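Local coordinates for RILP-like protein 2 (Mus musculus, PDB 4KP3) that helps shape neurons, promoting formation and upkeep of dendritic spines, and takes part in protein transport, including transport away from primary cilia, at residues Glu22-Lys27 with Thr34-Asp39; Asp39-Val44 with Arg66-Leu71. One frame throughout, in Å; residues are numbered along the deposited sequence.

Contact 1: residues Glu22-Lys27 with Thr34-Asp39; sequences EGALAK and TDDVYD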
ATOM      1  N   GLU E  22      -5.653   5.668  13.047  1.00 94.77           N
ATOM      2  CA  GLU E  22      -6.653   6.699  12.799  1.00 90.95           C
ATOM      3  C   GLU E  22      -6.042   8.085  12.960  1.00 81.84           C
ATOM      4  O   GLU E  22      -6.196   8.948  12.097  1.00 82.86           O
ATOM      5  CB  GLU E  22      -7.832   6.521  13.763  1.00 95.22           C
ATOM      6  CG  GLU E  22      -9.124   7.185  13.322  1.00 98.42           C
ATOM      7  CD  GLU E  22     -10.327   6.686  14.104  1.00105.92           C
ATOM      8  OE1 GLU E  22     -10.236   6.585  15.346  1.00107.25           O
ATOM      9  OE2 GLU E  22     -11.361   6.383  13.471  1.00109.22           O
ATOM     10  N   GLY E  23      -5.328   8.280  14.063  1.00 71.00           N
ATOM     11  CA  GLY E  23      -4.668   9.540  14.336  1.00 65.60           C
ATOM     12  C   GLY E  23      -3.476   9.784  13.432  1.00 69.01           C
ATOM     13  O   GLY E  23      -3.169  10.930  13.102  1.00 73.91           O
ATOM     14  N   ALA E  24      -2.796   8.714  13.031  1.00 37.86           N
ATOM     15  CA  ALA E  24      -1.662   8.853  12.123  1.00 38.68           C
ATOM     16  C   ALA E  24      -2.126   9.282  10.725  1.00 40.49           C
ATOM     17  O   ALA E  24      -1.695  10.309  10.208  1.00 33.76           O
ATOM     18  CB  ALA E  24      -0.862   7.564  12.058  1.00 36.10           C
ATOM     19  N   LEU E  25      -3.020   8.497  10.130  1.00 36.99           N
ATOM     20  CA  LEU E  25      -3.532   8.782   8.792  1.00 41.26           C
ATOM     21  C   LEU E  25      -4.207  10.150   8.694  1.00 42.24           C
ATOM     22  O   LEU E  25      -4.215  10.767   7.630  1.00 47.52           O
ATOM     23  CB  LEU E  25      -4.519   7.698   8.353  1.00 40.52           C
ATOM     24  CG  LEU E  25      -4.007   6.267   8.166  1.00 42.80           C
ATOM     25  CD1 LEU E  25      -5.153   5.356   7.765  1.00 48.36           C
ATOM     26  CD2 LEU E  25      -2.906   6.213   7.127  1.00 36.28           C
ATOM     27  N   ALA E  26      -4.770  10.618   9.803  1.00 42.55           N
ATOM     28  CA  ALA E  26      -5.514  11.876   9.817  1.00 43.58           C
ATOM     29  C   ALA E  26      -4.601  13.079   9.997  1.00 45.65           C
ATOM     30  O   ALA E  26      -5.023  14.225   9.830  1.00 46.13           O
ATOM     31  CB  ALA E  26      -6.572  11.856  10.908  1.00 38.25           C
ATOM     32  N   LYS E  27      -3.348  12.817  10.347  1.00 49.75           N
ATOM     33  CA  LYS E  27      -2.403  13.889  10.616  1.00 47.57           C
ATOM     34  C   LYS E  27      -1.998  14.607   9.342  1.00 48.78           C
ATOM     35  O   LYS E  27      -2.099  14.059   8.242  1.00 50.74           O
ATOM     36  CB  LYS E  27      -1.166  13.344  11.327  1.00 49.64           C
ATOM     37  CG  LYS E  27      -1.081  13.724  12.792  1.00 53.87           C
ATOM     38  CD  LYS E  27       0.113  13.069  13.454  1.00 53.34           C
ATOM     39  CE  LYS E  27       0.571  13.842  14.675  1.00 55.86           C
ATOM     40  NZ  LYS E  27       1.800  13.247  15.271  1.00 48.96           N
ATOM     41  N   THR E  34       8.229   9.608  13.052  1.00 38.15           N
ATOM     42  CA  THR E  34       8.606   8.267  12.611  1.00 39.98           C
ATOM     43  C   THR E  34       7.764   7.205  13.325  1.00 42.70           C
ATOM     44  O   THR E  34       7.503   6.139  12.768  1.00 50.05           O
ATOM     45  CB  THR E  34      10.120   7.981  12.784  1.00 38.37           C
ATOM     46  OG1 THR E  34      10.517   8.259  14.130  1.00 43.55           O
ATOM     47  CG2 THR E  34      10.944   8.839  11.830  1.00 38.74           C
ATOM     48  N   ASP E  35       7.326   7.510  14.545  1.00 44.29           N
ATOM     49  CA  ASP E  35       6.396   6.641  15.268  1.00 44.85           C
ATOM     50  C   ASP E  35       5.070   6.486  14.521  1.00 46.47           C
ATOM     51  O   ASP E  35       4.527   5.383  14.440  1.00 49.71           O
ATOM     52  CB  ASP E  35       6.132   7.170  16.679  1.00 46.06           C
ATOM     53  CG  ASP E  35       7.272   6.879  17.636  1.00 50.08           C
ATOM     54  OD1 ASP E  35       8.015   5.906  17.392  1.00 45.35           O
ATOM     55  OD2 ASP E  35       7.420   7.618  18.634  1.00 53.23           O
ATOM     56  N   ASP E  36       4.554   7.591  13.984  1.00 39.94           N
ATOM     57  CA  ASP E  36       3.316   7.563  13.206  1.00 38.44           C
ATOM     58  C   ASP E  36       3.452   6.669  11.978  1.00 35.34           C
ATOM     59  O   ASP E  36       2.526   5.941  11.623  1.00 43.01           O
ATOM     60  CB  ASP E  36       2.911   8.970  12.770  1.00 39.43           C
ATOM     61  CG  ASP E  36       2.499   9.847  13.933  1.00 46.24           C
ATOM     62  OD1 ASP E  36       2.044   9.302  14.960  1.00 48.27           O
ATOM     63  OD2 ASP E  36       2.626  11.083  13.813  1.00 53.16           O
ATOM     64  N   VAL E  37       4.615   6.724  11.339  1.00 31.51           N
ATOM     65  CA  VAL E  37       4.885   5.896  10.171  1.00 36.95           C
ATOM     66  C   VAL E  37       4.883   4.418  10.572  1.00 41.18           C
ATOM     67  O   VAL E  37       4.279   3.582   9.898  1.00 41.12           O
ATOM     68  CB  VAL E  37       6.235   6.281   9.519  1.00 33.62           C
ATOM     69  CG1 VAL E  37       6.583   5.340   8.378  1.00 26.50           C
ATOM     70  CG2 VAL E  37       6.195   7.721   9.037  1.00 24.57           C
ATOM     71  N   TYR E  38       5.552   4.112  11.680  1.00 30.78           N
ATOM     72  CA  TYR E  38       5.575   2.756  12.229  1.00 38.68           C
ATOM     73  C   TYR E  38       4.169   2.234  12.532  1.00 35.80           C
ATOM     74  O   TYR E  38       3.865   1.066  12.291  1.00 35.17           O
ATOM     75  CB  TYR E  38       6.434   2.707  13.494  1.00 40.26           C
ATOM     76  CG  TYR E  38       7.858   3.168  13.286  1.00 41.98           C
ATOM     77  CD1 TYR E  38       8.462   3.075  12.040  1.00 37.98           C
ATOM     78  CD2 TYR E  38       8.594   3.707  14.333  1.00 43.11           C
ATOM     79  CE1 TYR E  38       9.756   3.498  11.841  1.00 38.99           C
ATOM     80  CE2 TYR E  38       9.893   4.134  14.145  1.00 40.64           C
ATOM     81  CZ  TYR E  38      10.470   4.026  12.895  1.00 41.74           C
ATOM     82  OH  TYR E  38      11.764   4.448  12.696  1.00 35.93           O
ATOM     83  N   ASP E  39       3.317   3.109  13.060  1.00 34.22           N
ATOM     84  CA  ASP E  39       1.934   2.747  13.357  1.00 30.55           C
ATOM     85  C   ASP E  39       1.170   2.384  12.085  1.00 37.80           C
ATOM     86  O   ASP E  39       0.529   1.337  12.023  1.00 35.30           O
ATOM     87  CB  ASP E  39       1.216   3.881  14.096  1.00 35.38           C
ATOM     88  CG  ASP E  39       1.684   4.034  15.532  1.00 45.24           C
ATOM     89  OD1 ASP E  39       2.338   3.105  16.053  1.00 45.69           O
ATOM     90  OD2 ASP E  39       1.390   5.081  16.144  1.00 52.71           O
TER
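Lys-27 and Asp-36 meet within the RH1 domain, where the short helix 22-25 is joined by a loop to helix 34-49 and packs on its first turns. The two side chains cross at about a right angle. The lysine chain is extended beyond CG, and its last atoms pass the carboxylate end of Asp-36. Its ammonium nitrogen NZ grips one carboxylate oxygen, Asp-36 OD2, at 2.7 Å. This salt bridge is also a hydrogen bond, and it uses the syn lone pair of OD2, on the side of the other oxygen. OD1 takes little part, since it stays 4.0 Å from Lys-27 NZ. The crossing also brings Lys-27 CD to 3.2 Å from Asp-36 OD2, a close approach and not a bond. Asp-36 keeps CG anti to its own carbonyl carbon (chi1 -68°), which turns the carboxylate back toward the start of its helix. There OD2 also accepts a hydrogen bond from the backbone N of Thr-33, so two donors hold the same oxygen. An uncharged methionine in place of Lys-27 would probably leave the Asp-36 carboxylate without its cationic mate and the loop without its salt bridge.

Beside the ion pair, the methyl of Ala-24 packs on the backbone and CB of Asp-36. The small side chain lets the backbones come close: the CA atoms of Ala-24 and Asp-36 are 5.3 Å apart. Outside the pair, the carbonyl oxygens of Leu-25 and Lys-27 accept hydrogen bonds from Arg-66 of the second subunit. Asp-39 OD1 forms a salt bridge with the chain of another protein. Between the helices, Ala-24 CB sits 3.8 Å from Asp-36 O and 4.1 Å from Asp-36 CB.

Contact 2: residues Asp39-Val44 with Arg66-Leu71; sequences DISYVV and RVMEML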
ATOM      1  N   ASP E  39       3.317   3.109  13.060  1.00 34.22           N
ATOM      2  CA  ASP E  39       1.934   2.747  13.357  1.00 30.55           C
ATOM      3  C   ASP E  39       1.170   2.384  12.085  1.00 37.80           C
ATOM      4  O   ASP E  39       0.529   1.337  12.023  1.00 35.30           O
ATOM      5  CB  ASP E  39       1.216   3.881  14.096  1.00 35.38           C
ATOM      6  CG  ASP E  39       1.684   4.034  15.532  1.00 45.24           C
ATOM      7  OD1 ASP E  39       2.338   3.105  16.053  1.00 45.69           O
ATOM      8  OD2 ASP E  39       1.390   5.081  16.144  1.00 52.71           O
ATOM      9  N   ILE E  40       1.256   3.253  11.079  1.00 32.50           N
ATOM     10  CA  ILE E  40       0.630   3.019   9.780  1.00 29.04           C
ATOM     11  C   ILE E  40       1.110   1.701   9.184  1.00 26.35           C
ATOM     12  O   ILE E  40       0.326   0.940   8.612  1.00 36.25           O
ATOM     13  CB  ILE E  40       0.951   4.166   8.793  1.00 33.46           C
ATOM     14  CG1 ILE E  40       0.352   5.484   9.284  1.00 36.00           C
ATOM     15  CG2 ILE E  40       0.432   3.850   7.393  1.00 30.07           C
ATOM     16  CD1 ILE E  40       0.765   6.695   8.452  1.00 27.03           C
ATOM     17  N   SER E  41       2.403   1.435   9.329  1.00 26.48           N
ATOM     18  CA  SER E  41       3.007   0.220   8.795  1.00 36.02           C
ATOM     19  C   SER E  41       2.379  -1.041   9.377  1.00 37.30           C
ATOM     20  O   SER E  41       2.147  -2.016   8.658  1.00 32.35           O
ATOM     21  CB  SER E  41       4.509   0.211   9.071  1.00 38.06           C
ATOM     22  OG  SER E  41       5.131   1.373   8.555  1.00 40.86           O
ATOM     23  N   TYR E  42       2.111  -1.025  10.681  1.00 33.16           N
ATOM     24  CA  TYR E  42       1.534  -2.197  11.322  1.00 38.92           C
ATOM     25  C   TYR E  42       0.140  -2.513  10.795  1.00 39.00           C
ATOM     26  O   TYR E  42      -0.150  -3.661  10.455  1.00 36.49           O
ATOM     27  CB  TYR E  42       1.497  -2.060  12.847  1.00 48.81           C
ATOM     28  CG  TYR E  42       0.749  -3.197  13.500  1.00 54.71           C
ATOM     29  CD1 TYR E  42       1.214  -4.504  13.404  1.00 53.39           C
ATOM     30  CD2 TYR E  42      -0.429  -2.972  14.198  1.00 65.41           C
ATOM     31  CE1 TYR E  42       0.527  -5.554  13.985  1.00 63.69           C
ATOM     32  CE2 TYR E  42      -1.121  -4.016  14.791  1.00 67.89           C
ATOM     33  CZ  TYR E  42      -0.639  -5.304  14.681  1.00 68.66           C
ATOM     34  OH  TYR E  42      -1.324  -6.344  15.267  1.00 73.31           O
ATOM     35  N   VAL E  43      -0.722  -1.505  10.718  1.00 34.74           N
ATOM     36  CA  VAL E  43      -2.095  -1.767  10.302  1.00 40.98           C
ATOM     37  C   VAL E  43      -2.206  -2.078   8.807  1.00 36.79           C
ATOM     38  O   VAL E  43      -3.057  -2.866   8.399  1.00 39.85           O
ATOM     39  CB  VAL E  43      -3.085  -0.664  10.752  1.00 39.72           C
ATOM     40  CG1 VAL E  43      -2.419   0.281  11.736  1.00 36.11           C
ATOM     41  CG2 VAL E  43      -3.647   0.079   9.565  1.00 38.85           C
ATOM     42  N   VAL E  44      -1.334  -1.484   7.998  1.00 32.36           N
ATOM     43  CA  VAL E  44      -1.274  -1.840   6.585  1.00 32.29           C
ATOM     44  C   VAL E  44      -0.783  -3.282   6.456  1.00 39.20           C
ATOM     45  O   VAL E  44      -1.291  -4.051   5.638  1.00 44.66           O
ATOM     46  CB  VAL E  44      -0.380  -0.861   5.779  1.00 42.45           C
ATOM     47  CG1 VAL E  44       0.032  -1.463   4.449  1.00 39.81           C
ATOM     48  CG2 VAL E  44      -1.101   0.461   5.563  1.00 30.54           C
ATOM     49  N   ARG E  66       8.604  -0.668   0.651  1.00 31.03           N
ATOM     50  CA  ARG E  66       9.495   0.335   0.070  0.55 26.18           C
ATOM     51  C   ARG E  66       8.903   1.743   0.182  1.00 29.41           C
ATOM     52  O   ARG E  66       9.604   2.692   0.530  1.00 28.19           O
ATOM     53  CB  ARG E  66       9.799   0.001  -1.393  0.55 25.20           C
ATOM     54  CG  ARG E  66      10.740   0.979  -2.088  0.55 28.55           C
ATOM     55  CD  ARG E  66      12.139   0.962  -1.481  0.55 31.23           C
ATOM     56  NE  ARG E  66      12.711  -0.383  -1.444  0.55 32.23           N
ATOM     57  CZ  ARG E  66      13.353  -0.954  -2.458  0.55 34.20           C
ATOM     58  NH1 ARG E  66      13.504  -0.300  -3.603  0.55 31.33           N
ATOM     59  NH2 ARG E  66      13.839  -2.181  -2.329  0.55 26.13           N
ATOM     60  N   VAL E  67       7.612   1.874  -0.113  1.00 21.96           N
ATOM     61  CA  VAL E  67       6.942   3.166   0.007  1.00 21.90           C
ATOM     62  C   VAL E  67       6.994   3.691   1.444  1.00 29.89           C
ATOM     63  O   VAL E  67       7.297   4.862   1.669  1.00 28.91           O
ATOM     64  CB  VAL E  67       5.476   3.102  -0.498  1.00 30.87           C
ATOM     65  CG1 VAL E  67       4.680   4.314  -0.026  1.00 26.48           C
ATOM     66  CG2 VAL E  67       5.440   3.007  -2.019  1.00 31.48           C
ATOM     67  N   MET E  68       6.714   2.821   2.413  1.00 28.28           N
ATOM     68  CA  MET E  68       6.742   3.211   3.820  1.00 27.85           C
ATOM     69  C   MET E  68       8.160   3.563   4.272  1.00 30.21           C
ATOM     70  O   MET E  68       8.353   4.497   5.053  1.00 25.77           O
ATOM     71  CB  MET E  68       6.145   2.111   4.710  1.00 22.92           C
ATOM     72  CG  MET E  68       4.683   1.810   4.433  1.00 23.22           C
ATOM     73  SD  MET E  68       3.636   3.259   4.652  1.00 36.43           S
ATOM     74  CE  MET E  68       3.965   3.684   6.356  1.00 39.40           C
ATOM     75  N   GLU E  69       9.143   2.811   3.781  1.00 28.39           N
ATOM     76  CA  GLU E  69      10.554   3.125   4.010  1.00 26.05           C
ATOM     77  C   GLU E  69      10.906   4.542   3.547  1.00 35.14           C
ATOM     78  O   GLU E  69      11.583   5.294   4.260  1.00 33.57           O
ATOM     79  CB  GLU E  69      11.458   2.103   3.306  1.00 23.69           C
ATOM     80  CG  GLU E  69      11.580   0.765   4.029  1.00 30.92           C
ATOM     81  CD  GLU E  69      12.349  -0.280   3.237  1.00 34.48           C
ATOM     82  OE1 GLU E  69      12.489  -0.126   2.007  1.00 32.85           O
ATOM     83  OE2 GLU E  69      12.811  -1.264   3.851  1.00 41.80           O
ATOM     84  N   MET E  70      10.436   4.906   2.356  1.00 26.85           N
ATOM     85  CA  MET E  70      10.714   6.229   1.804  1.00 27.71           C
ATOM     86  C   MET E  70      10.015   7.290   2.630  1.00 29.36           C
ATOM     87  O   MET E  70      10.568   8.363   2.877  1.00 28.59           O
ATOM     88  CB  MET E  70      10.299   6.312   0.331  1.00 31.42           C
ATOM     89  CG  MET E  70      11.140   5.414  -0.565  1.00 39.30           C
ATOM     90  SD  MET E  70      10.718   5.496  -2.309  1.00 53.75           S
ATOM     91  CE  MET E  70       8.973   5.159  -2.242  1.00 38.18           C
ATOM     92  N   LEU E  71       8.803   6.970   3.074  1.00 30.09           N
ATOM     93  CA  LEU E  71       8.043   7.853   3.947  1.00 24.31           C
ATOM     94  C   LEU E  71       8.770   8.057   5.272  1.00 25.73           C
ATOM     95  O   LEU E  71       8.903   9.189   5.735  1.00 33.06           O
ATOM     96  CB  LEU E  71       6.643   7.284   4.189  1.00 31.62           C
ATOM     97  CG  LEU E  71       5.681   8.171   4.976  1.00 33.04           C
ATOM     98  CD1 LEU E  71       5.393   9.423   4.197  1.00 33.30           C
ATOM     99  CD2 LEU E  71       4.388   7.437   5.274  1.00 37.79           C
TER
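In the helical hairpin of the RH1 domain, Met-68 of helix 55-100 reaches across to Ile-40 and Ser-41 of helix 34-49. The helices run in broadly opposite directions here. Met-68 contributes about half of the buried surface, and its terminal methyl makes the closest approaches. Its chain is bent at both chi2 (-59°) and chi3 (-58°), and this folded shape brings CE up against the neighbouring helix. CE lies 3.7 Å from Ile-40 CG2, where the two side chains cross at about a right angle. The same methyl is 3.4 Å from Ser-41 OG. The serine hydroxyl is not bonded to Met-68. It is turned back along its own helix and hydrogen-bonded to Val-37 O, so this buried polar group is satisfied within its helix. Met-68 CB also comes to 4.0 Å from Ser-41 OG.

All three residues are buried. Ile-40 also packs on Met-70 of the second subunit, and Leu-71 packs on Leu-74 of that subunit. Ser-41 and Met-68 each touch an apolar side chain on the chain of another protein. A methionine methyl packed on an isoleucine between the two helices belongs to the core of a helical hairpin.

How the contacts relate
Near the start of the modelled chain lies the short helix 22-25. The chain then makes a turn without regular structure and enters helix 34-49, where contact 1 closes that short loop. Contact 2 closes a much longer one, after the rest of helix 34-49, the connection to helix 55-100 and that helix's first turns. The two contacts follow in series and share Asp-39. Helix 34-49 is the common element, held by the N-terminal helix and by the long helix. The contacts touch directly: Ala-24 CB is 3.7 Å from Ile-40 CG1, and Val-37 O is 3.6 Å from Met-68 CE. Both also reach the second subunit.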